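Local structure of high-potential iron-sulfur protein isozyme 2 (1HPI) at residues E2-S5 with A10-A13; H18-V23 with G31-N36; L38-A43 with K57-N62; C51-G56 with C65-A70. The protein carries single electrons on a high-potential 4Fe-4S cluster, serving anaerobic electron transport in purple photosynthetic bacteria. All coordinates share one frame; numbering follows the deposited sequence.

Interaction 1 of 4, residues E2-S5 with A10-A13; sequences ERLS and AAQA
A11 of the short N-terminal helix turns its methyl toward L4 and S5, which directly follow strand 2-3, and the contact rests on these three residues. A11 gives up the most surface. Its CB lies 3.2 Å from the carbonyl oxygen S5 O, a close van der Waals approach of a methyl to a backbone oxygen, and on the leucine side it stands 4.1 Å from L4 CD2. L4 holds its CG anti to the backbone N (chi1 180°), which extends the isobutyl group away from the strand and brings CG and the CD2 methyl up to the alanine. No hydrogen bond crosses between E2-S5 and A10-A13, and the two backbones stay well apart, with 7.0 Å between S5 CA and A11 CA; the A11 methyl spans the distance, meeting S5 O on one hand and the leucine branch on the other. The S5 hydroxyl is used locally, since S5 OG bonds to the backbone N of D7 in the turn that leads into the helix. At the helix start, A10 N is bonded to D8 OD1. L4 also packs on Y16, F54 and V59, while A11 touches Y16, so both residues belong to one buried apolar cluster. The L4 side chain comes within about 6 Å of the iron-sulfur cluster at the nearest atoms, just behind the groups that touch it. This is mainly van der Waals packing of a short helix against the residues that follow edge strand 2-3, part of the hydrophobic shell round the 4Fe-4S site of a HiPIP.

Interaction 2 of 4, residues H18-V23 with G31-N36; sequences HDASSV and GQTCLN. With SF4 (iron/sulfur cluster), chain B.
Beside the loop that carries C34, one of the four cysteine ligands of the 4Fe-4S cluster, the 3-10 turn at 20-22 makes a small van der Waals contact. A20 points its methyl at the backbone of G31-N36: A20 CB is 3.7 Å from Q32 O and 4.3 Å from the methyl T33 CG2. No hydrogen bond joins the two segments, and each is stiffened from within. In the first, D19 OD1 accepts from S21 N at 3.0 Å, met from above the carboxylate plane (51° out of it), which makes an Asx turn; S22 OG donates to D19 O. In the second, the amide of N36 reaches back along the loop. N36 ND2 donates to G31 O at 2.7 Å, with the acceptor close to the amide plane, while N36 OD1 receives T33 N at 2.8 Å in a nearly straight bond (170°). Used at both ends, this amide is likely to be fixed against flipping. W68 NE1 adds a further donor to N36 OD1 and also bonds T33 O, so the tryptophan ties down the same turn. C34 sits within this braced loop; its SG, anti to the carbonyl carbon (chi1 -68°), meets iron FE1 of the cluster at 2.2 Å. The polar end of Q32 is held elsewhere, Q32 OE1 accepting from W64 NE1. The A20 turn packs on the outside of this loop, and a cysteine presented by a loop that an asparagine side chain clamps belongs to the HiPIP cluster site.

Interaction 3 of 4, residues L38-A43 with K57-N62; sequences LLYTDA and KLVSAN. With SF4 (iron/sulfur cluster), chain B.
In the cluster pocket, Y40 lies beside the 4Fe-4S group at its CB and runs its ring past V59 to A61. The phenol meets these two residues in succession. V59 CG2 lies at the ring edge, near its plane, 3.7 Å from Y40 CE1, and V59 O also stands in the plane of the ring. Farther along, A61 CB packs 3.9 Å from Y40 CZ and 3.3 Å from Y40 OH. With CG anti to the backbone N (chi1 -166°), the ring leaves the 38-43 loop toward the strand, while Y40 CB rests 3.7 Å from the cluster sulfur S4. As in other HiPIPs, the cluster is thus enclosed by nonpolar and aromatic groups, L39 among them: L39 CD1 approaches sulfur S1 at 3.9 Å. The hydroxyl finds its polar partner outside both segments, Y40 OH bonding to A45 O. A leucine here, lacking the hydroxyl and the far part of the ring, would probably leave A45 O without its mate and open a gap beside A61 CB and V59 CG2. Past the ring, S60 OG accepts from N62 N at 3.2 Å, forming an ST turn where the strand ends, and S60 OG also bonds H18 O.

Interaction 4 of 4, residues C51-G56 with C65-A70; sequences CSVFPG and CTAWVA. With SF4 (iron/sulfur cluster), chain B.
V53 CG1 and A67 CB face each other at 4.3 Å, and close beside them the F54 ring directs its edge at the cysteine sulfur C65 SG. Both meetings take place against the cluster. V53 CG1 is 3.7 Å from sulfur S1, and A67 CB stands 3.9 Å from the same atom, so the two methyl groups cover one corner together. V53 has chi1 at 81°, which places CG1 between backbone N and carbonyl carbon and turns it toward the cluster. The F54 ring presents its edge to sulfur S2 as well, F54 CE2 lying 3.8 Å from it. W68 likewise turns an edge to the cluster, here to sulfur S3, while A70 N lies over one face of the indole toward its rim. Each segment forms a type I turn that begins at its own ligand cysteine: C51 SG binds iron FE3 and C65 SG binds iron FE4, both at 2.2 Å. The turn backbones also donate to the sulfurs. A67 N points to C65 SG at 3.3 Å (151°), whereas the bond from V53 N to C51 SG is long and weak. Such N-H groups would be expected to stabilise negative charge on the cysteine sulfurs and so favour the reduced cluster. In the fold, C51-G56 connects strand 48-50 to strand 57-60, with C51 and F54 touching V59 of the latter, while C65-A70 follows strand 57-60 and is tied by backbone bonds to L14 and to L38.

In the fold
Along the chain, interaction 1 closes before the rest begin and interaction 2 closes before interaction 3 opens, whereas 3 and 4 cross, their segments alternating. Interactions 3 and 4 have centres about 7 Å apart, and a backbone hydrogen bond from S52 N to L39 O links them; the centres of 1 and 2 are about 15 Å apart, on opposite sides of the chain's centre. Interactions 1 and 3 share the small sheet, where strands 2-3 and 57-60 are neighbours. F54 joins interaction 4 to interaction 1 near helix 9-13, and W68 joins it to interaction 2. Interactions 2, 3 and 4 all touch the 4Fe-4S group, so a chain with little regular structure is organised around its redox centre.

Interaction 1 of 4, residues E2-S5 with A10-A13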
loop_
_atom_site.group_PDB
_atom_site.type_symbol
_atom_site.label_atom_id
_atom_site.label_comp_id
_atom_site.label_asym_id
_atom_site.label_seq_id
_atom_site.Cartn_x
_atom_site.Cartn_y
_atom_site.Cartn_z
ATOM N N GLU A 2 -6.848 -6.311 10.531
ATOM C CA GLU A 2 -7.493 -6.991 9.419
ATOM C C GLU A 2 -7.094 -6.342 8.107
ATOM O O GLU A 2 -6.553 -5.240 8.082
ATOM C CB GLU A 2 -9.027 -7.035 9.570
ATOM C CG GLU A 2 -9.614 -5.614 9.526
ATOM C CD GLU A 2 -11.107 -5.534 9.632
ATOM O OE1 GLU A 2 -11.674 -6.710 9.719
ATOM O OE2 GLU A 2 -11.711 -4.477 9.644
ATOM N N ARG A 3 -7.374 -7.026 7.005
ATOM C CA ARG A 3 -7.021 -6.481 5.710
ATOM C C ARG A 3 -7.762 -5.194 5.369
ATOM O O ARG A 3 -8.970 -5.089 5.571
ATOM C CB ARG A 3 -7.280 -7.512 4.604
ATOM C CG ARG A 3 -6.325 -8.711 4.612
ATOM C CD ARG A 3 -6.455 -9.576 3.361
ATOM N NE ARG A 3 -7.754 -10.219 3.393
ATOM C CZ ARG A 3 -8.689 -10.077 2.464
ATOM N NH1 ARG A 3 -8.488 -9.326 1.386
ATOM N NH2 ARG A 3 -9.845 -10.717 2.626
ATOM N N LEU A 4 -7.044 -4.209 4.830
ATOM C CA LEU A 4 -7.657 -2.948 4.423
ATOM C C LEU A 4 -8.532 -3.197 3.190
ATOM O O LEU A 4 -8.194 -4.018 2.335
ATOM C CB LEU A 4 -6.505 -2.046 3.920
ATOM C CG LEU A 4 -6.903 -0.656 3.422
ATOM C CD1 LEU A 4 -7.551 0.150 4.546
ATOM C CD2 LEU A 4 -5.654 0.057 2.916
ATOM N N SER A 5 -9.644 -2.486 3.054
ATOM C CA SER A 5 -10.499 -2.639 1.893
ATOM C C SER A 5 -10.264 -1.436 0.973
ATOM O O SER A 5 -10.037 -0.332 1.443
ATOM C CB SER A 5 -11.969 -2.687 2.296
ATOM O OG SER A 5 -12.782 -2.476 1.156
ATOM N N ALA A 10 -10.342 5.514 4.450
ATOM C CA ALA A 10 -8.926 5.763 4.666
ATOM C C ALA A 10 -8.134 5.403 3.411
ATOM O O ALA A 10 -7.178 6.081 3.017
ATOM C CB ALA A 10 -8.425 4.966 5.861
ATOM N N ALA A 11 -8.545 4.300 2.782
ATOM C CA ALA A 11 -7.895 3.818 1.569
ATOM C C ALA A 11 -8.075 4.807 0.439
ATOM O O ALA A 11 -7.146 5.159 -0.278
ATOM C CB ALA A 11 -8.467 2.471 1.143
ATOM N N GLN A 12 -9.314 5.240 0.295
ATOM C CA GLN A 12 -9.651 6.183 -0.751
ATOM C C GLN A 12 -8.873 7.466 -0.641
ATOM O O GLN A 12 -8.440 8.001 -1.650
ATOM C CB GLN A 12 -11.158 6.445 -0.749
ATOM C CG GLN A 12 -11.876 5.145 -1.176
ATOM C CD GLN A 12 -13.385 5.231 -1.150
ATOM O OE1 GLN A 12 -14.061 4.813 -2.100
ATOM N NE2 GLN A 12 -13.919 5.753 -0.051
ATOM N N ALA A 13 -8.701 7.944 0.589
ATOM C CA ALA A 13 -7.971 9.175 0.822
ATOM C C ALA A 13 -6.561 9.139 0.262
ATOM O O ALA A 13 -6.023 10.162 -0.152
ATOM C CB ALA A 13 -7.943 9.526 2.300
#

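Interaction 2 of 4, residues H18-V23 with G31-N36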
loop_
_atom_site.group_PDB
_atom_site.type_symbol
_atom_site.label_atom_id
_atom_site.label_comp_id
_atom_site.label_asym_id
_atom_site.label_seq_id
_atom_site.Cartn_x
_atom_site.Cartn_y
_atom_site.Cartn_z
ATOM N N HIS A 18 -4.949 -2.553 -4.132
ATOM C CA HIS A 18 -4.276 -3.781 -3.726
ATOM C C HIS A 18 -3.265 -4.239 -4.786
ATOM O O HIS A 18 -2.321 -4.975 -4.484
ATOM C CB HIS A 18 -5.288 -4.926 -3.619
ATOM C CG HIS A 18 -6.270 -4.816 -2.510
ATOM N ND1 HIS A 18 -5.885 -4.465 -1.229
ATOM C CD2 HIS A 18 -7.613 -5.023 -2.518
ATOM C CE1 HIS A 18 -6.998 -4.474 -0.494
ATOM N NE2 HIS A 18 -8.050 -4.800 -1.234
ATOM N N ASP A 19 -3.476 -3.822 -6.048
ATOM C CA ASP A 19 -2.610 -4.176 -7.181
ATOM C C ASP A 19 -2.152 -2.889 -7.863
ATOM O O ASP A 19 -2.933 -2.187 -8.508
ATOM C CB ASP A 19 -3.400 -5.052 -8.183
ATOM C CG ASP A 19 -2.675 -5.546 -9.413
ATOM O OD1 ASP A 19 -1.423 -5.179 -9.519
ATOM O OD2 ASP A 19 -3.214 -6.258 -10.234
ATOM N N ALA A 20 -0.873 -2.587 -7.691
ATOM C CA ALA A 20 -0.246 -1.393 -8.237
ATOM C C ALA A 20 -0.397 -1.288 -9.730
ATOM O O ALA A 20 -0.489 -0.201 -10.285
ATOM C CB ALA A 20 1.229 -1.382 -7.882
ATOM N N SER A 21 -0.415 -2.443 -10.365
ATOM C CA SER A 21 -0.545 -2.467 -11.797
ATOM C C SER A 21 -1.823 -1.783 -12.249
ATOM O O SER A 21 -1.961 -1.454 -13.417
ATOM C CB SER A 21 -0.370 -3.866 -12.377
ATOM O OG SER A 21 -1.607 -4.547 -12.312
ATOM N N SER A 22 -2.766 -1.547 -11.340
ATOM C CA SER A 22 -4.010 -0.903 -11.710
ATOM C C SER A 22 -4.051 0.585 -11.372
ATOM O O SER A 22 -5.070 1.259 -11.530
ATOM C CB SER A 22 -5.167 -1.620 -11.043
ATOM O OG SER A 22 -5.089 -1.411 -9.646
ATOM N N VAL A 23 -2.928 1.102 -10.905
ATOM C CA VAL A 23 -2.859 2.499 -10.547
ATOM C C VAL A 23 -2.718 3.424 -11.751
ATOM O O VAL A 23 -1.916 3.180 -12.642
ATOM C CB VAL A 23 -1.645 2.712 -9.647
ATOM C CG1 VAL A 23 -1.385 4.203 -9.475
ATOM C CG2 VAL A 23 -1.861 2.055 -8.282
ATOM N N GLY A 31 6.952 -0.161 -10.727
ATOM C CA GLY A 31 7.931 -0.795 -9.868
ATOM C C GLY A 31 7.699 -0.430 -8.404
ATOM O O GLY A 31 8.208 -1.085 -7.501
ATOM N N GLN A 32 6.938 0.626 -8.150
ATOM C CA GLN A 32 6.678 1.011 -6.771
ATOM C C GLN A 32 5.563 0.132 -6.228
ATOM O O GLN A 32 4.503 0.023 -6.851
ATOM C CB GLN A 32 6.188 2.472 -6.686
ATOM C CG GLN A 32 7.189 3.504 -7.238
ATOM C CD GLN A 32 6.659 4.933 -7.231
ATOM O OE1 GLN A 32 5.465 5.196 -7.015
ATOM N NE2 GLN A 32 7.555 5.879 -7.486
ATOM N N THR A 33 5.792 -0.485 -5.070
ATOM C CA THR A 33 4.802 -1.341 -4.436
ATOM C C THR A 33 4.943 -1.203 -2.925
ATOM O O THR A 33 5.939 -0.663 -2.430
ATOM C CB THR A 33 4.950 -2.845 -4.783
ATOM O OG1 THR A 33 6.186 -3.303 -4.281
ATOM C CG2 THR A 33 4.853 -3.092 -6.285
ATOM N N CYS A 34 3.945 -1.716 -2.198
ATOM C CA CYS A 34 4.005 -1.639 -0.758
ATOM C C CYS A 34 5.263 -2.367 -0.318
ATOM O O CYS A 34 5.980 -1.934 0.581
ATOM C CB CYS A 34 2.779 -2.297 -0.097
ATOM S SG CYS A 34 1.268 -1.368 -0.404
ATOM N N LEU A 35 5.522 -3.492 -0.981
ATOM C CA LEU A 35 6.688 -4.294 -0.664
ATOM C C LEU A 35 7.984 -3.498 -0.610
ATOM O O LEU A 35 8.831 -3.752 0.248
ATOM C CB LEU A 35 6.777 -5.574 -1.519
ATOM C CG LEU A 35 7.743 -6.632 -0.980
ATOM C CD1 LEU A 35 7.376 -7.077 0.432
ATOM C CD2 LEU A 35 7.707 -7.838 -1.905
ATOM N N ASN A 36 8.165 -2.528 -1.502
ATOM C CA ASN A 36 9.393 -1.757 -1.452
ATOM C C ASN A 36 9.206 -0.358 -0.852
ATOM O O ASN A 36 10.012 0.554 -1.056
ATOM C CB ASN A 36 10.101 -1.717 -2.815
ATOM C CG ASN A 36 9.237 -1.164 -3.937
ATOM O OD1 ASN A 36 8.284 -0.406 -3.713
ATOM N ND2 ASN A 36 9.588 -1.523 -5.168
HETATM FE FE1 SF4 B . 1.663 0.573 0.648
HETATM FE FE2 SF4 B . 3.562 2.407 1.375
HETATM FE FE3 SF4 B . 1.515 1.750 3.072
HETATM FE FE4 SF4 B . 0.984 3.151 0.794
HETATM S S1 SF4 B . 2.286 3.813 2.507
HETATM S S2 SF4 B . -0.181 1.396 1.585
HETATM S S3 SF4 B . 2.492 2.296 -0.593
HETATM S S4 SF4 B . 3.123 0.364 2.296
#

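Interaction 3 of 4, residues L38-A43 with K57-N62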
loop_
_atom_site.group_PDB
_atom_site.type_symbol
_atom_site.label_atom_id
_atom_site.label_comp_id
_atom_site.label_asym_id
_atom_site.label_seq_id
_atom_site.Cartn_x
_atom_site.Cartn_y
_atom_site.Cartn_z
ATOM N N LEU A 38 8.952 2.262 2.315
ATOM C CA LEU A 38 9.482 2.448 3.646
ATOM C C LEU A 38 8.443 2.261 4.764
ATOM O O LEU A 38 8.801 1.829 5.856
ATOM C CB LEU A 38 10.018 3.888 3.690
ATOM C CG LEU A 38 10.608 4.307 5.028
ATOM C CD1 LEU A 38 11.845 3.474 5.314
ATOM C CD2 LEU A 38 11.022 5.768 4.941
ATOM N N LEU A 39 7.153 2.577 4.525
ATOM C CA LEU A 39 6.090 2.458 5.531
ATOM C C LEU A 39 5.537 1.051 5.760
ATOM O O LEU A 39 4.717 0.825 6.652
ATOM C CB LEU A 39 4.980 3.517 5.356
ATOM C CG LEU A 39 5.527 4.925 5.092
ATOM C CD1 LEU A 39 4.387 5.926 4.954
ATOM C CD2 LEU A 39 6.470 5.367 6.199
ATOM N N TYR A 40 5.999 0.117 4.925
ATOM C CA TYR A 40 5.615 -1.294 4.978
ATOM C C TYR A 40 6.636 -1.876 5.928
ATOM O O TYR A 40 7.783 -2.161 5.579
ATOM C CB TYR A 40 5.683 -1.934 3.583
ATOM C CG TYR A 40 5.017 -3.281 3.407
ATOM C CD1 TYR A 40 3.630 -3.451 3.400
ATOM C CD2 TYR A 40 5.818 -4.408 3.213
ATOM C CE1 TYR A 40 3.051 -4.708 3.210
ATOM C CE2 TYR A 40 5.255 -5.671 3.021
ATOM C CZ TYR A 40 3.868 -5.825 3.018
ATOM O OH TYR A 40 3.292 -7.059 2.828
ATOM N N THR A 41 6.172 -1.991 7.161
ATOM C CA THR A 41 6.985 -2.457 8.252
ATOM C C THR A 41 7.677 -3.789 8.227
ATOM O O THR A 41 8.786 -3.906 8.723
ATOM C CB THR A 41 6.574 -1.946 9.632
ATOM O OG1 THR A 41 5.354 -2.559 9.958
ATOM C CG2 THR A 41 6.402 -0.432 9.585
ATOM N N ASP A 42 7.042 -4.787 7.673
ATOM C CA ASP A 42 7.689 -6.074 7.635
ATOM C C ASP A 42 8.099 -6.326 6.211
ATOM O O ASP A 42 7.273 -6.753 5.411
ATOM C CB ASP A 42 6.680 -7.130 8.067
ATOM C CG ASP A 42 7.327 -8.465 8.265
ATOM O OD1 ASP A 42 8.556 -8.534 7.825
ATOM O OD2 ASP A 42 6.747 -9.391 8.784
ATOM N N ALA A 43 9.370 -6.062 5.927
ATOM C CA ALA A 43 9.879 -6.235 4.589
ATOM C C ALA A 43 9.781 -7.647 4.082
ATOM O O ALA A 43 9.898 -7.911 2.890
ATOM C CB ALA A 43 11.284 -5.681 4.435
ATOM N N LYS A 57 -4.399 -2.184 10.207
ATOM C CA LYS A 57 -4.711 -2.855 8.963
ATOM C C LYS A 57 -3.533 -3.530 8.303
ATOM O O LYS A 57 -2.388 -3.191 8.579
ATOM C CB LYS A 57 -4.888 -1.808 7.886
ATOM C CG LYS A 57 -6.126 -0.980 8.051
ATOM C CD LYS A 57 -7.298 -1.824 8.454
ATOM C CE LYS A 57 -8.559 -1.002 8.362
ATOM N NZ LYS A 57 -9.687 -1.629 9.056
ATOM N N LEU A 58 -3.858 -4.473 7.418
ATOM C CA LEU A 58 -2.873 -5.208 6.640
ATOM C C LEU A 58 -3.055 -4.708 5.209
ATOM O O LEU A 58 -4.190 -4.643 4.725
ATOM C CB LEU A 58 -3.087 -6.735 6.595
ATOM C CG LEU A 58 -2.881 -7.423 7.937
ATOM C CD1 LEU A 58 -3.194 -8.909 7.783
ATOM C CD2 LEU A 58 -1.439 -7.240 8.389
ATOM N N VAL A 59 -1.969 -4.351 4.524
ATOM C CA VAL A 59 -2.079 -3.884 3.146
ATOM C C VAL A 59 -1.462 -4.929 2.223
ATOM O O VAL A 59 -0.666 -5.759 2.674
ATOM C CB VAL A 59 -1.459 -2.512 2.907
ATOM C CG1 VAL A 59 -2.101 -1.510 3.864
ATOM C CG2 VAL A 59 0.049 -2.562 3.107
ATOM N N SER A 60 -1.830 -4.890 0.947
ATOM C CA SER A 60 -1.314 -5.817 -0.041
ATOM C C SER A 60 0.147 -5.537 -0.390
ATOM O O SER A 60 0.508 -4.412 -0.735
ATOM C CB SER A 60 -2.178 -5.683 -1.282
ATOM O OG SER A 60 -1.579 -6.393 -2.348
ATOM N N ALA A 61 1.019 -6.547 -0.314
ATOM C CA ALA A 61 2.421 -6.332 -0.651
ATOM C C ALA A 61 2.582 -5.839 -2.095
ATOM O O ALA A 61 3.555 -5.177 -2.472
ATOM C CB ALA A 61 3.213 -7.612 -0.436
ATOM N N ASN A 62 1.608 -6.164 -2.931
ATOM C CA ASN A 62 1.681 -5.739 -4.320
ATOM C C ASN A 62 0.908 -4.463 -4.598
ATOM O O ASN A 62 0.736 -4.106 -5.763
ATOM C CB ASN A 62 1.062 -6.783 -5.261
ATOM C CG ASN A 62 1.610 -8.157 -5.006
ATOM O OD1 ASN A 62 0.871 -9.069 -4.614
ATOM N ND2 ASN A 62 2.915 -8.301 -5.213
HETATM FE FE1 SF4 B . 1.663 0.573 0.648
HETATM FE FE2 SF4 B . 3.562 2.407 1.375
HETATM FE FE3 SF4 B . 1.515 1.750 3.072
HETATM FE FE4 SF4 B . 0.984 3.151 0.794
HETATM S S1 SF4 B . 2.286 3.813 2.507
HETATM S S2 SF4 B . -0.181 1.396 1.585
HETATM S S3 SF4 B . 2.492 2.296 -0.593
HETATM S S4 SF4 B . 3.123 0.364 2.296
#

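Interaction 4 of 4, residues C51-G56 with C65-A70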
loop_
_atom_site.group_PDB
_atom_site.type_symbol
_atom_site.label_atom_id
_atom_site.label_comp_id
_atom_site.label_asym_id
_atom_site.label_seq_id
_atom_site.Cartn_x
_atom_site.Cartn_y
_atom_site.Cartn_z
ATOM N N CYS A 51 1.261 -1.500 7.657
ATOM C CA CYS A 51 1.685 -0.231 7.078
ATOM C C CYS A 51 1.514 0.891 8.116
ATOM O O CYS A 51 0.431 1.056 8.671
ATOM C CB CYS A 51 0.875 0.080 5.802
ATOM S SG CYS A 51 1.150 1.782 5.255
ATOM N N SER A 52 2.557 1.672 8.395
ATOM C CA SER A 52 2.501 2.751 9.384
ATOM C C SER A 52 1.399 3.764 9.176
ATOM O O SER A 52 0.865 4.330 10.124
ATOM C CB SER A 52 3.809 3.507 9.387
ATOM O OG SER A 52 4.797 2.536 9.642
ATOM N N VAL A 53 1.065 4.003 7.923
ATOM C CA VAL A 53 0.032 4.967 7.655
ATOM C C VAL A 53 -1.387 4.427 7.765
ATOM O O VAL A 53 -2.332 5.205 7.686
ATOM C CB VAL A 53 0.373 5.858 6.451
ATOM C CG1 VAL A 53 0.071 5.184 5.121
ATOM C CG2 VAL A 53 -0.324 7.211 6.530
ATOM N N PHE A 54 -1.547 3.109 7.974
ATOM C CA PHE A 54 -2.858 2.483 8.108
ATOM C C PHE A 54 -2.883 1.623 9.356
ATOM O O PHE A 54 -2.882 0.399 9.298
ATOM C CB PHE A 54 -3.103 1.558 6.899
ATOM C CG PHE A 54 -3.480 2.308 5.646
ATOM C CD1 PHE A 54 -4.747 2.888 5.577
ATOM C CD2 PHE A 54 -2.624 2.445 4.551
ATOM C CE1 PHE A 54 -5.170 3.589 4.448
ATOM C CE2 PHE A 54 -3.033 3.140 3.411
ATOM C CZ PHE A 54 -4.303 3.716 3.361
ATOM N N PRO A 55 -2.884 2.255 10.514
ATOM C CA PRO A 55 -2.896 1.526 11.766
ATOM C C PRO A 55 -4.044 0.531 11.870
ATOM O O PRO A 55 -5.183 0.834 11.513
ATOM C CB PRO A 55 -3.032 2.578 12.869
ATOM C CG PRO A 55 -2.846 3.930 12.207
ATOM C CD PRO A 55 -2.960 3.720 10.704
ATOM N N GLY A 56 -3.728 -0.661 12.377
ATOM C CA GLY A 56 -4.722 -1.708 12.558
ATOM C C GLY A 56 -5.099 -2.462 11.301
ATOM O O GLY A 56 -6.009 -3.286 11.316
ATOM N N CYS A 65 -0.122 3.356 -2.780
ATOM C CA CYS A 65 -0.938 4.467 -2.330
ATOM C C CYS A 65 -0.058 5.691 -2.507
ATOM O O CYS A 65 1.158 5.563 -2.713
ATOM C CB CYS A 65 -1.544 4.366 -0.910
ATOM S SG CYS A 65 -0.398 4.846 0.408
ATOM N N THR A 66 -0.661 6.869 -2.430
ATOM C CA THR A 66 0.062 8.128 -2.597
ATOM C C THR A 66 1.165 8.392 -1.579
ATOM O O THR A 66 2.044 9.232 -1.807
ATOM C CB THR A 66 -0.885 9.340 -2.732
ATOM O OG1 THR A 66 -1.629 9.498 -1.534
ATOM C CG2 THR A 66 -1.823 9.187 -3.923
ATOM N N ALA A 67 1.125 7.683 -0.450
ATOM C CA ALA A 67 2.140 7.857 0.565
ATOM C C ALA A 67 3.373 7.001 0.267
ATOM O O ALA A 67 4.303 6.936 1.068
ATOM C CB ALA A 67 1.615 7.610 1.971
ATOM N N TRP A 68 3.414 6.333 -0.886
ATOM C CA TRP A 68 4.580 5.520 -1.207
ATOM C C TRP A 68 5.887 6.307 -1.147
ATOM O O TRP A 68 6.003 7.422 -1.668
ATOM C CB TRP A 68 4.470 4.866 -2.596
ATOM C CG TRP A 68 5.616 3.938 -2.835
ATOM C CD1 TRP A 68 5.632 2.609 -2.577
ATOM C CD2 TRP A 68 6.905 4.266 -3.360
ATOM N NE1 TRP A 68 6.856 2.078 -2.903
ATOM C CE2 TRP A 68 7.654 3.067 -3.390
ATOM C CE3 TRP A 68 7.500 5.446 -3.819
ATOM C CZ2 TRP A 68 8.970 3.040 -3.862
ATOM C CZ3 TRP A 68 8.802 5.414 -4.280
ATOM C CH2 TRP A 68 9.529 4.223 -4.300
ATOM N N VAL A 69 6.885 5.712 -0.501
ATOM C CA VAL A 69 8.201 6.313 -0.367
ATOM C C VAL A 69 9.248 5.186 -0.366
ATOM O O VAL A 69 9.083 4.159 0.285
ATOM C CB VAL A 69 8.261 7.347 0.774
ATOM C CG1 VAL A 69 7.914 6.703 2.102
ATOM C CG2 VAL A 69 9.623 8.014 0.893
ATOM N N ALA A 70 10.329 5.340 -1.126
ATOM C CA ALA A 70 11.350 4.303 -1.187
ATOM C C ALA A 70 11.982 3.954 0.130
ATOM O O ALA A 70 12.222 4.791 1.000
ATOM C CB ALA A 70 12.488 4.686 -2.118
HETATM FE FE1 SF4 B . 1.663 0.573 0.648
HETATM FE FE2 SF4 B . 3.562 2.407 1.375
HETATM FE FE3 SF4 B . 1.515 1.750 3.072
HETATM FE FE4 SF4 B . 0.984 3.151 0.794
HETATM S S1 SF4 B . 2.286 3.813 2.507
HETATM S S2 SF4 B . -0.181 1.396 1.585
HETATM S S3 SF4 B . 2.492 2.296 -0.593
HETATM S S4 SF4 B . 3.123 0.364 2.296
#